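PDB 4S3J: cortical-lytic enzyme from Bacillus cereus, which hydrolyses cortex peptidoglycan as an N-acetylglucosaminidase during spore germination, probably recognising the muramic acid delta-lactam residues peculiar to spores. Local coordinates for residues Tyr135-Ser140 / Met170-Asn175; Met212-Phe217 / Gly244-Thr249. All coordinates share one frame; numbering follows the deposited sequence.

Both interactions pair parallel strands in the wall of the family 18 TIM barrel, and they meet where strands 168-177 and 214-218 lie side by side. Interaction 1 is almost wholly buried but poorly zipped: a single direct backbone hydrogen bond, two waters, a methionine and one hydroxyl pair join its strands. Interaction 2 has a regular backbone ladder and a chain of side-chain hydrogen bonds, buried at Asp-214, His-216 and Ser-248, and reaches the surface at its Gly-244 end. Probable backbone hydrogen bonds, Leu-171 O to His-216 N and Ile-173 N to His-216 O, both 2.8 Å, join the two, and Met-170 packs on His-216 and Asp-214.

Interaction 1 (Tyr135-Ser140 / Met170-Asn175); sequences YLAYFS and MLVITN
Met-170 lays CG, SD and CE against the side chains of Tyr-135 and Ala-137, while its CB lies 3.9 Å from Leu-136 O. CG lies obliquely to the Tyr-135 ring, near CD1. SD is 3.6 Å from Tyr-135 CB; measured to the centroid of the Tyr-135 ring it is 4.9 Å away and 48° off the normal, an oblique Met-aromatic contact. A bend at the last torsion (chi3 59°) brings CE against Ala-137 CB. The backbone bond is direct where Met-170 N donates to Leu-136 O (2.8 Å, 169° at the hydrogen). Beyond it the parallel strands are bridged by water: one joins Leu-136 O, Tyr-138 N and Met-170 O, the next Met-170 O, Tyr-138 O and Val-172 N. Val-172 CG2 packs on Ala-137 CB at 3.7 Å. Farther along, the hydroxyls of Ser-140 and Thr-174 are hydrogen-bonded, OG to OG1, at 2.8 Å, just after the cis peptide preceding Ser-140. Phe-139 CZ meets Thr-174 CG2 at 3.7 Å; the Phe-139 side chain is about 6 Å from that of Glu-220, the probable proton donor. Strand 104-111 pairs with 135-140 and strand 214-218 flanks 170-175, while helix 193-210 covers Leu-171 and Ile-173.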
ATOM      1  N   TYR A 135     -10.276   0.408   6.905  1.00 18.20           N
ATOM      2  CA  TYR A 135      -9.765   1.323   7.918  1.00 17.71           C
ATOM      3  C   TYR A 135      -9.156   2.575   7.298  1.00 19.23           C
ATOM      4  O   TYR A 135      -8.508   2.480   6.265  1.00 17.74           O
ATOM      5  CB  TYR A 135      -8.684   0.641   8.756  1.00 19.02           C
ATOM      6  CG  TYR A 135      -9.108  -0.576   9.525  1.00 17.92           C
ATOM      7  CD1 TYR A 135      -9.657  -0.445  10.777  1.00 20.18           C
ATOM      8  CD2 TYR A 135      -8.931  -1.850   9.003  1.00 18.96           C
ATOM      9  CE1 TYR A 135     -10.040  -1.541  11.494  1.00 24.16           C
ATOM     10  CE2 TYR A 135      -9.307  -2.966   9.718  1.00 23.81           C
ATOM     11  CZ  TYR A 135      -9.863  -2.798  10.965  1.00 26.82           C
ATOM     12  OH  TYR A 135     -10.260  -3.885  11.722  1.00 32.82           O
ATOM     13  N   LEU A 136      -9.348   3.723   7.956  1.00 17.41           N
ATOM     14  CA  LEU A 136      -8.694   4.990   7.620  1.00 15.71           C
ATOM     15  C   LEU A 136      -7.811   5.396   8.791  1.00 17.65           C
ATOM     16  O   LEU A 136      -8.290   5.488   9.931  1.00 18.69           O
ATOM     17  CB  LEU A 136      -9.719   6.074   7.316  1.00 17.50           C
ATOM     18  CG  LEU A 136      -9.166   7.468   7.010  1.00 18.86           C
ATOM     19  CD1 LEU A 136      -8.294   7.468   5.726  1.00 17.07           C
ATOM     20  CD2 LEU A 136     -10.294   8.473   6.893  1.00 21.33           C
ATOM     21  N   ALA A 137      -6.535   5.637   8.509  1.00 15.63           N
ATOM     22  CA  ALA A 137      -5.533   5.908   9.543  1.00 15.68           C
ATOM     23  C   ALA A 137      -4.988   7.320   9.474  1.00 14.97           C
ATOM     24  O   ALA A 137      -4.090   7.602   8.671  1.00 15.50           O
ATOM     25  CB  ALA A 137      -4.380   4.923   9.437  1.00 17.56           C
ATOM     26  N   TYR A 138      -5.497   8.201  10.333  1.00 15.23           N
ATOM     27  CA  TYR A 138      -5.043   9.577  10.369  1.00 15.62           C
ATOM     28  C   TYR A 138      -3.772   9.682  11.210  1.00 17.29           C
ATOM     29  O   TYR A 138      -3.776   9.509  12.432  1.00 18.07           O
ATOM     30  CB  TYR A 138      -6.167  10.485  10.874  1.00 17.02           C
ATOM     31  CG  TYR A 138      -5.883  11.980  10.801  1.00 18.75           C
ATOM     32  CD1 TYR A 138      -4.805  12.480  10.097  1.00 23.76           C
ATOM     33  CD2 TYR A 138      -6.690  12.887  11.474  1.00 17.77           C
ATOM     34  CE1 TYR A 138      -4.549  13.837  10.055  1.00 29.30           C
ATOM     35  CE2 TYR A 138      -6.448  14.244  11.413  1.00 18.06           C
ATOM     36  CZ  TYR A 138      -5.379  14.711  10.723  1.00 20.35           C
ATOM     37  OH  TYR A 138      -5.122  16.074  10.676  1.00 24.16           O
ATOM     38  N   PHE A 139      -2.672   9.962  10.522  1.00 17.17           N
ATOM     39  CA  PHE A 139      -1.344   9.981  11.117  1.00 15.94           C
ATOM     40  C   PHE A 139      -1.005  11.399  11.568  1.00 17.12           C
ATOM     41  O   PHE A 139      -0.886  12.278  10.694  1.00 15.67           O
ATOM     42  CB  PHE A 139      -0.313   9.503  10.084  1.00 17.09           C
ATOM     43  CG  PHE A 139       1.048   9.207  10.667  1.00 17.65           C
ATOM     44  CD1 PHE A 139       1.953  10.220  10.895  1.00 19.66           C
ATOM     45  CD2 PHE A 139       1.435   7.899  10.927  1.00 17.89           C
ATOM     46  CE1 PHE A 139       3.217   9.941  11.423  1.00 19.24           C
ATOM     47  CE2 PHE A 139       2.687   7.631  11.439  1.00 18.21           C
ATOM     48  CZ  PHE A 139       3.569   8.642  11.679  1.00 16.67           C
ATOM     49  N   SER A 140      -0.845  11.698  12.869  1.00 15.34           N
ATOM     50  CA  SER A 140      -1.015  10.792  14.018  1.00 15.33           C
ATOM     51  C   SER A 140      -1.327  11.606  15.280  1.00 16.08           C
ATOM     52  O   SER A 140      -1.239  12.823  15.277  1.00 17.31           O
ATOM     53  CB  SER A 140       0.258   9.973  14.273  1.00 16.40           C
ATOM     54  OG  SER A 140       1.262  10.798  14.842  1.00 18.30           O
ATOM     55  N   MET A 170      -8.921   4.588  12.534  1.00 18.66           N
ATOM     56  CA  MET A 170      -7.935   4.140  13.532  1.00 17.28           C
ATOM     57  C   MET A 170      -7.445   5.300  14.379  1.00 20.35           C
ATOM     58  O   MET A 170      -7.310   6.435  13.895  1.00 20.29           O
ATOM     59  CB  MET A 170      -6.755   3.460  12.829  1.00 18.37           C
ATOM     60  CG  MET A 170      -7.103   2.134  12.156  1.00 22.05           C
ATOM     61  SD  MET A 170      -5.970   1.633  10.828  1.00 21.12           S
ATOM     62  CE  MET A 170      -4.407   1.558  11.678  1.00 20.53           C
ATOM     63  N   LEU A 171      -7.224   5.023  15.658  1.00 19.29           N
ATOM     64  CA  LEU A 171      -6.540   5.953  16.544  1.00 17.97           C
ATOM     65  C   LEU A 171      -5.059   5.644  16.434  1.00 18.19           C
ATOM     66  O   LEU A 171      -4.563   4.693  17.051  1.00 18.34           O
ATOM     67  CB  LEU A 171      -7.053   5.806  17.983  1.00 18.34           C
ATOM     68  CG  LEU A 171      -6.305   6.595  19.066  1.00 18.46           C
ATOM     69  CD1 LEU A 171      -6.109   8.045  18.698  1.00 20.91           C
ATOM     70  CD2 LEU A 171      -7.040   6.520  20.392  1.00 26.22           C
ATOM     71  N   VAL A 172      -4.358   6.421  15.611  1.00 16.77           N
ATOM     72  CA  VAL A 172      -2.956   6.180  15.370  1.00 16.44           C
ATOM     73  C   VAL A 172      -2.100   6.959  16.355  1.00 18.35           C
ATOM     74  O   VAL A 172      -2.105   8.178  16.357  1.00 17.81           O
ATOM     75  CB  VAL A 172      -2.549   6.586  13.927  1.00 15.85           C
ATOM     76  CG1 VAL A 172      -1.080   6.316  13.685  1.00 16.89           C
ATOM     77  CG2 VAL A 172      -3.407   5.862  12.879  1.00 18.40           C
ATOM     78  N   ILE A 173      -1.364   6.234  17.188  1.00 17.24           N
ATOM     79  CA  ILE A 173      -0.553   6.835  18.238  1.00 17.52           C
ATOM     80  C   ILE A 173       0.929   6.597  17.975  1.00 16.98           C
ATOM     81  O   ILE A 173       1.362   5.451  17.831  1.00 17.14           O
ATOM     82  CB  ILE A 173      -0.943   6.263  19.621  1.00 18.51           C
ATOM     83  CG1 ILE A 173      -2.411   6.567  19.912  1.00 23.67           C
ATOM     84  CG2 ILE A 173      -0.092   6.863  20.732  1.00 18.60           C
ATOM     85  CD1 ILE A 173      -3.035   5.646  20.923  1.00 26.72           C
ATOM     86  N   THR A 174       1.710   7.678  17.956  1.00 17.08           N
ATOM     87  CA  THR A 174       3.147   7.593  17.712  1.00 16.31           C
ATOM     88  C   THR A 174       3.963   8.080  18.900  1.00 17.79           C
ATOM     89  O   THR A 174       3.491   8.889  19.709  1.00 20.03           O
ATOM     90  CB  THR A 174       3.582   8.440  16.485  1.00 17.16           C
ATOM     91  OG1 THR A 174       3.120   9.789  16.618  1.00 16.37           O
ATOM     92  CG2 THR A 174       3.006   7.863  15.204  1.00 18.90           C
ATOM     93  N   ASN A 175       5.209   7.614  18.966  1.00 16.81           N
ATOM     94  CA  ASN A 175       6.156   8.152  19.952  1.00 16.96           C
ATOM     95  C   ASN A 175       7.075   9.190  19.307  1.00 18.56           C
ATOM     96  O   ASN A 175       8.306   9.078  19.348  1.00 21.74           O
ATOM     97  CB  ASN A 175       6.978   7.031  20.585  1.00 17.46           C
ATOM     98  CG  ASN A 175       7.807   6.282  19.577  1.00 21.95           C
ATOM     99  OD1 ASN A 175       7.362   6.033  18.449  1.00 18.16           O
ATOM    100  ND2 ASN A 175       9.015   5.893  19.980  1.00 21.45           N
TER
HETATM  101  O   HOH W   1      -8.024   7.729  11.610  1.00 18.75           O
HETATM  102  O   HOH W   2      -5.659   8.726  14.324  1.00 16.76           O

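Interaction 2 (Met212-Phe217 / Gly244-Thr249); sequences MRDIHF and GYTLST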
ATOM      1  N   MET A 212     -13.226   5.691  17.076  1.00 24.00           N
ATOM      2  CA  MET A 212     -12.051   5.002  16.576  1.00 24.04           C
ATOM      3  C   MET A 212     -11.946   3.614  17.197  1.00 27.42           C
ATOM      4  O   MET A 212     -11.377   3.447  18.274  1.00 29.57           O
ATOM      5  CB  MET A 212     -10.803   5.831  16.845  1.00 21.31           C
ATOM      6  CG  MET A 212     -10.678   7.037  15.930  1.00 23.09           C
ATOM      7  SD  MET A 212      -9.498   8.225  16.620  1.00 25.28           S
ATOM      8  CE  MET A 212      -9.391   9.413  15.294  1.00 24.63           C
ATOM      9  N   ARG A 213     -12.520   2.620  16.527  1.00 22.64           N
ATOM     10  CA  ARG A 213     -12.647   1.300  17.133  1.00 21.19           C
ATOM     11  C   ARG A 213     -11.396   0.429  17.017  1.00 27.04           C
ATOM     12  O   ARG A 213     -11.356  -0.660  17.573  1.00 30.06           O
ATOM     13  CB  ARG A 213     -13.868   0.567  16.547  1.00 22.77           C
ATOM     14  CG  ARG A 213     -15.196   1.203  16.953  1.00 44.72           C
ATOM     15  CD  ARG A 213     -16.394   0.429  16.421  1.00 77.84           C
ATOM     16  NE  ARG A 213     -16.706   0.733  15.030  1.00102.16           N
ATOM     17  CZ  ARG A 213     -17.501  -0.009  14.267  1.00 96.56           C
ATOM     18  NH1 ARG A 213     -18.061  -1.111  14.743  1.00 82.59           N
ATOM     19  NH2 ARG A 213     -17.738   0.342  13.018  1.00102.62           N
ATOM     20  N   ASP A 214     -10.370   0.891  16.306  1.00 20.31           N
ATOM     21  CA  ASP A 214      -9.065   0.233  16.346  1.00 19.42           C
ATOM     22  C   ASP A 214      -8.027   1.204  16.882  1.00 22.09           C
ATOM     23  O   ASP A 214      -7.910   2.322  16.386  1.00 23.09           O
ATOM     24  CB  ASP A 214      -8.626  -0.254  14.960  1.00 18.84           C
ATOM     25  CG  ASP A 214      -7.253  -0.940  14.990  1.00 21.61           C
ATOM     26  OD1 ASP A 214      -7.164  -2.102  15.446  1.00 20.96           O
ATOM     27  OD2 ASP A 214      -6.254  -0.327  14.562  1.00 20.11           O
ATOM     28  N   ILE A 215      -7.291   0.767  17.897  1.00 22.68           N
ATOM     29  CA  ILE A 215      -6.197   1.526  18.479  1.00 19.70           C
ATOM     30  C   ILE A 215      -4.892   1.004  17.916  1.00 18.61           C
ATOM     31  O   ILE A 215      -4.584  -0.189  18.042  1.00 19.26           O
ATOM     32  CB  ILE A 215      -6.180   1.419  20.026  1.00 20.68           C
ATOM     33  CG1 ILE A 215      -7.408   2.092  20.655  1.00 26.50           C
ATOM     34  CG2 ILE A 215      -4.975   2.169  20.602  1.00 22.43           C
ATOM     35  CD1 ILE A 215      -8.710   1.461  20.417  1.00 34.41           C
ATOM     36  N   HIS A 216      -4.156   1.888  17.253  1.00 18.27           N
ATOM     37  CA  HIS A 216      -2.959   1.508  16.525  1.00 17.91           C
ATOM     38  C   HIS A 216      -1.698   2.195  17.050  1.00 19.78           C
ATOM     39  O   HIS A 216      -1.595   3.413  16.988  1.00 20.76           O
ATOM     40  CB  HIS A 216      -3.096   1.858  15.045  1.00 17.05           C
ATOM     41  CG  HIS A 216      -1.941   1.386  14.221  1.00 16.68           C
ATOM     42  ND1 HIS A 216      -1.916   0.154  13.629  1.00 17.34           N
ATOM     43  CD2 HIS A 216      -0.746   1.967  13.938  1.00 19.99           C
ATOM     44  CE1 HIS A 216      -0.766  -0.014  12.992  1.00 22.65           C
ATOM     45  NE2 HIS A 216      -0.040   1.074  13.177  1.00 21.52           N
ATOM     46  N   PHE A 217      -0.730   1.408  17.518  1.00 20.34           N
ATOM     47  CA  PHE A 217       0.546   1.950  17.959  1.00 20.19           C
ATOM     48  C   PHE A 217       1.614   1.845  16.890  1.00 18.68           C
ATOM     49  O   PHE A 217       1.931   0.746  16.374  1.00 21.23           O
ATOM     50  CB  PHE A 217       1.009   1.253  19.234  1.00 20.97           C
ATOM     51  CG  PHE A 217       0.109   1.499  20.387  1.00 20.58           C
ATOM     52  CD1 PHE A 217       0.190   2.687  21.089  1.00 20.01           C
ATOM     53  CD2 PHE A 217      -0.823   0.554  20.777  1.00 20.82           C
ATOM     54  CE1 PHE A 217      -0.644   2.939  22.142  1.00 19.88           C
ATOM     55  CE2 PHE A 217      -1.665   0.798  21.847  1.00 23.08           C
ATOM     56  CZ  PHE A 217      -1.573   1.995  22.531  1.00 22.44           C
ATOM     57  N   GLY A 244     -15.841  -4.709  20.862  1.00 30.00           N
ATOM     58  CA  GLY A 244     -16.031  -3.954  19.645  1.00 30.13           C
ATOM     59  C   GLY A 244     -14.790  -3.180  19.265  1.00 29.21           C
ATOM     60  O   GLY A 244     -14.716  -2.650  18.158  1.00 32.33           O
ATOM     61  N   TYR A 245     -13.817  -3.104  20.169  1.00 25.84           N
ATOM     62  CA  TYR A 245     -12.563  -2.431  19.844  1.00 24.20           C
ATOM     63  C   TYR A 245     -11.488  -3.467  19.552  1.00 26.74           C
ATOM     64  O   TYR A 245     -11.521  -4.578  20.092  1.00 30.15           O
ATOM     65  CB  TYR A 245     -12.074  -1.511  20.975  1.00 24.64           C
ATOM     66  CG  TYR A 245     -12.920  -0.276  21.201  1.00 29.67           C
ATOM     67  CD1 TYR A 245     -14.197  -0.376  21.742  1.00 40.19           C
ATOM     68  CD2 TYR A 245     -12.465   0.988  20.827  1.00 27.96           C
ATOM     69  CE1 TYR A 245     -14.975   0.746  21.955  1.00 48.35           C
ATOM     70  CE2 TYR A 245     -13.239   2.115  21.036  1.00 33.47           C
ATOM     71  CZ  TYR A 245     -14.497   1.988  21.593  1.00 45.96           C
ATOM     72  OH  TYR A 245     -15.273   3.104  21.789  1.00 45.91           O
ATOM     73  N   THR A 246     -10.518  -3.077  18.733  1.00 26.11           N
ATOM     74  CA  THR A 246      -9.368  -3.908  18.394  1.00 24.38           C
ATOM     75  C   THR A 246      -8.055  -3.146  18.589  1.00 20.76           C
ATOM     76  O   THR A 246      -8.044  -1.916  18.711  1.00 21.95           O
ATOM     77  CB  THR A 246      -9.427  -4.394  16.944  1.00 27.16           C
ATOM     78  OG1 THR A 246      -9.537  -3.269  16.062  1.00 24.05           O
ATOM     79  CG2 THR A 246     -10.607  -5.309  16.759  1.00 25.05           C
ATOM     80  N   LEU A 247      -6.957  -3.895  18.574  1.00 24.38           N
ATOM     81  CA  LEU A 247      -5.621  -3.360  18.781  1.00 23.23           C
ATOM     82  C   LEU A 247      -4.703  -3.742  17.621  1.00 21.67           C
ATOM     83  O   LEU A 247      -4.715  -4.886  17.170  1.00 21.63           O
ATOM     84  CB  LEU A 247      -5.060  -3.901  20.094  1.00 23.64           C
ATOM     85  CG  LEU A 247      -3.603  -3.648  20.446  1.00 23.39           C
ATOM     86  CD1 LEU A 247      -3.352  -2.136  20.625  1.00 26.02           C
ATOM     87  CD2 LEU A 247      -3.221  -4.418  21.741  1.00 22.70           C
ATOM     88  N   SER A 248      -3.912  -2.786  17.134  1.00 19.08           N
ATOM     89  CA  SER A 248      -2.962  -3.077  16.078  1.00 18.60           C
ATOM     90  C   SER A 248      -1.655  -2.336  16.292  1.00 19.95           C
ATOM     91  O   SER A 248      -1.591  -1.392  17.087  1.00 18.24           O
ATOM     92  CB  SER A 248      -3.558  -2.725  14.702  1.00 19.71           C
ATOM     93  OG  SER A 248      -3.899  -1.349  14.618  1.00 20.50           O
ATOM     94  N   THR A 249      -0.614  -2.794  15.603  1.00 19.69           N
ATOM     95  CA  THR A 249       0.711  -2.184  15.681  1.00 21.28           C
ATOM     96  C   THR A 249       1.423  -2.134  14.336  1.00 19.90           C
ATOM     97  O   THR A 249       1.128  -2.937  13.423  1.00 18.36           O
ATOM     98  CB  THR A 249       1.629  -2.955  16.625  1.00 20.29           C
ATOM     99  OG1 THR A 249       1.691  -4.312  16.183  1.00 22.61           O
ATOM    100  CG2 THR A 249       1.133  -2.869  18.085  1.00 20.07           C
TER
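Asp-214 and His-216 swing towards Ser-248 because each holds CG trans to its own backbone N (chi1 180° for the aspartate), while Ser-248 turns OG between its N and carbonyl carbon (chi1 60°). The three groups meet within a beta-alpha-beta unit of the TIM barrel, in which helix 227-240 links the parallel strands 214-218 and 246-251. Ser-248 OG donates to Asp-214 OD2 at 2.6 Å, on the syn lone pair, and accepts from His-216 ND1 at 2.7 Å. The latter bond lies close to the imidazole plane but is somewhat bent, 149° at the hydrogen. On the other oxygen, Thr-246 OG1 donates a hydrogen bond to the anti lone pair of Asp-214 OD1 at 2.7 Å. Two hydroxyls thus hold both ends of a buried carboxylate and fix its rotation, and Ser-248 OG bridges carboxylate and imidazole, donating to one and accepting from the other. His-216 NE2 is bonded in turn to Thr-250 OG1, so both ring nitrogens are engaged, four residues before the probable proton donor Glu-220.

Beneath these groups the backbone ladder is in register: Thr-246 N to Arg-213 O, Ile-215 N to Thr-246 O, Ser-248 N to Ile-215 O and Phe-217 N to Ser-248 O, all between 2.8 and 3.0 Å. Asp-214 and Thr-246 line up with their CA atoms 4.6 Å apart.

The opposite face is largely apolar and faces helix 227-240, whose Leu-234 touches both Phe-217 and Thr-249. Just before strand 246-251, the Tyr-245 ring offers its edge to Ile-215 CD1, 3.8 Å from CD2. Deeper in, Leu-247 CD1 lies in the plane of the Phe-217 ring, at its edge, 3.6 Å from CE2.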